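Local coordinates for beta-glucuronidase (PDB 6XXW), which probably hydrolyses beta-D-glucuronides, releasing glucuronic acid, as expected of a glycoside hydrolase family 2 beta-glucuronidase, at residues Thr339-Tyr344 with Ile360-Ala365. Residues are numbered along the deposited sequence; the frame is centred on the assembly and turned at random.
Sequences TSHYPY and IEEAPA
T339 and E362 meet first through a hydroxyl: the amide N of E362 donates to T339 OG1 at 2.9 Å, and OG1 in turn donates to the carbonyl O of Y342, from above the carbonyl plane. Two residues earlier on the strand, I360 O accepts T339 N in parallel-sheet fashion. A valine in place of T339 would probably leave the E362 amide without its acceptor and Y342 O without this donor. From CB outward, the E362 side chain first packs CB 3.7 Å from T339 O; CG stands anti to the backbone N (chi1 -177°), which runs the chain out alongside H341. At the tip, OE2 accepts a hydrogen bond from H341 ND1 at 2.9 Å, with ring and carboxylate nearly coplanar, 6° apart, while OE1 is held by R338 and S412. The bond helps to fix the rotation of the imidazole; the S340-H341 peptide is cis, and the H341 side chain lies about 4 Å from a bound Tris molecule. Farther along, P343 CD rests on P364 CG at 3.8 Å, the two rings crossing nearly at right angles. The contact joins the loop after strand 336-338 to the C-terminal end of parallel strand 358-362, where TIM barrels carry their active-site pocket.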
loop_
_atom_site.group_PDB
_atom_site.type_symbol
_atom_site.label_atom_id
_atom_site.label_comp_id
_atom_site.label_asym_id
_atom_site.label_seq_id
_atom_site.Cartn_x
_atom_site.Cartn_y
_atom_site.Cartn_z
ATOM N N THR A 339 -26.526 11.085 -9.481
ATOM C CA THR A 339 -26.321 11.547 -8.108
ATOM C C THR A 339 -26.769 10.477 -7.111
ATOM O O THR A 339 -27.655 10.675 -6.279
ATOM C CB THR A 339 -27.045 12.870 -7.846
ATOM O OG1 THR A 339 -28.460 12.656 -7.716
ATOM C CG2 THR A 339 -26.771 13.909 -8.960
ATOM N N SER A 340 -26.135 9.312 -7.201
ATOM C CA SER A 340 -26.357 8.282 -6.199
ATOM C C SER A 340 -25.960 8.808 -4.821
ATOM O O SER A 340 -24.883 9.396 -4.669
ATOM C CB SER A 340 -25.550 7.036 -6.575
ATOM O OG SER A 340 -24.317 7.391 -7.185
ATOM N N HIS A 341 -26.840 8.659 -3.817
ATOM C CA HIS A 341 -28.239 8.242 -3.950
ATOM C C HIS A 341 -29.131 9.292 -3.297
ATOM O O HIS A 341 -29.899 8.979 -2.393
ATOM C CB HIS A 341 -28.493 6.888 -3.270
ATOM C CG HIS A 341 -27.652 5.765 -3.801
ATOM N ND1 HIS A 341 -27.790 5.278 -5.084
ATOM C CD2 HIS A 341 -26.667 5.038 -3.225
ATOM C CE1 HIS A 341 -26.930 4.291 -5.271
ATOM N NE2 HIS A 341 -26.234 4.129 -4.159
ATOM N N TYR A 342 -29.007 10.540 -3.724
ATOM C CA TYR A 342 -29.666 11.653 -3.054
ATOM C C TYR A 342 -29.365 12.886 -3.890
ATOM O O TYR A 342 -28.419 12.869 -4.693
ATOM C CB TYR A 342 -29.164 11.820 -1.611
ATOM C CG TYR A 342 -27.681 11.531 -1.467
ATOM C CD1 TYR A 342 -26.729 12.488 -1.828
ATOM C CD2 TYR A 342 -27.234 10.298 -0.997
ATOM C CE1 TYR A 342 -25.364 12.215 -1.728
ATOM C CE2 TYR A 342 -25.859 10.012 -0.899
ATOM C CZ TYR A 342 -24.945 10.969 -1.265
ATOM O OH TYR A 342 -23.610 10.680 -1.151
ATOM N N PRO A 343 -30.137 13.960 -3.755
ATOM C CA PRO A 343 -29.782 15.184 -4.472
ATOM C C PRO A 343 -28.432 15.690 -3.990
ATOM O O PRO A 343 -28.110 15.621 -2.798
ATOM C CB PRO A 343 -30.921 16.152 -4.117
ATOM C CG PRO A 343 -32.083 15.230 -3.754
ATOM C CD PRO A 343 -31.435 14.075 -3.058
ATOM N N TYR A 344 -27.630 16.174 -4.928
ATOM C CA TYR A 344 -26.348 16.749 -4.565
ATOM C C TYR A 344 -26.510 18.248 -4.311
ATOM O O TYR A 344 -27.593 18.828 -4.451
ATOM C CB TYR A 344 -25.293 16.477 -5.643
ATOM C CG TYR A 344 -24.810 15.035 -5.733
ATOM C CD1 TYR A 344 -25.297 14.046 -4.871
ATOM C CD2 TYR A 344 -23.854 14.664 -6.688
ATOM C CE1 TYR A 344 -24.846 12.704 -4.976
ATOM C CE2 TYR A 344 -23.407 13.349 -6.795
ATOM C CZ TYR A 344 -23.903 12.375 -5.936
ATOM O OH TYR A 344 -23.437 11.080 -6.080
ATOM N N ILE A 360 -28.221 12.402 -14.065
ATOM C CA ILE A 360 -29.432 11.742 -13.581
ATOM C C ILE A 360 -29.505 12.059 -12.096
ATOM O O ILE A 360 -28.691 11.560 -11.317
ATOM C CB ILE A 360 -29.392 10.222 -13.815
ATOM C CG1 ILE A 360 -29.176 9.891 -15.296
ATOM C CG2 ILE A 360 -30.681 9.572 -13.310
ATOM C CD1 ILE A 360 -28.774 8.436 -15.562
ATOM N N GLU A 361 -30.466 12.877 -11.680
ATOM C CA GLU A 361 -30.528 13.240 -10.273
ATOM C C GLU A 361 -31.556 12.380 -9.556
ATOM O O GLU A 361 -32.676 12.192 -10.043
ATOM C CB GLU A 361 -30.828 14.720 -10.067
ATOM C CG GLU A 361 -30.752 15.086 -8.591
ATOM C CD GLU A 361 -30.507 16.550 -8.372
ATOM O OE1 GLU A 361 -31.091 17.353 -9.130
ATOM O OE2 GLU A 361 -29.734 16.887 -7.449
ATOM N N GLU A 362 -31.160 11.856 -8.398
ATOM C CA GLU A 362 -31.864 10.780 -7.724
ATOM C C GLU A 362 -32.360 11.223 -6.352
ATOM O O GLU A 362 -31.632 11.880 -5.592
ATOM C CB GLU A 362 -30.933 9.568 -7.588
ATOM C CG GLU A 362 -31.558 8.357 -6.960
ATOM C CD GLU A 362 -30.718 7.136 -7.217
ATOM O OE1 GLU A 362 -30.747 6.627 -8.367
ATOM O OE2 GLU A 362 -30.016 6.706 -6.279
ATOM N N ALA A 363 -33.600 10.851 -6.047
ATOM C CA ALA A 363 -34.178 11.045 -4.725
ATOM C C ALA A 363 -33.553 10.081 -3.719
ATOM O O ALA A 363 -33.086 8.998 -4.088
ATOM C CB ALA A 363 -35.692 10.833 -4.784
ATOM N N PRO A 364 -33.579 10.432 -2.425
ATOM C CA PRO A 364 -32.862 9.624 -1.423
ATOM C C PRO A 364 -33.571 8.346 -0.992
ATOM O O PRO A 364 -33.388 7.908 0.152
ATOM C CB PRO A 364 -32.727 10.584 -0.228
ATOM C CG PRO A 364 -33.386 11.848 -0.620
ATOM C CD PRO A 364 -34.215 11.613 -1.820
ATOM N N ALA A 365 -34.360 7.735 -1.881
ATOM C CA ALA A 365 -35.085 6.500 -1.572
ATOM C C ALA A 365 -34.176 5.291 -1.815
ATOM O O ALA A 365 -34.374 4.465 -2.710
ATOM C CB ALA A 365 -36.367 6.411 -2.391
#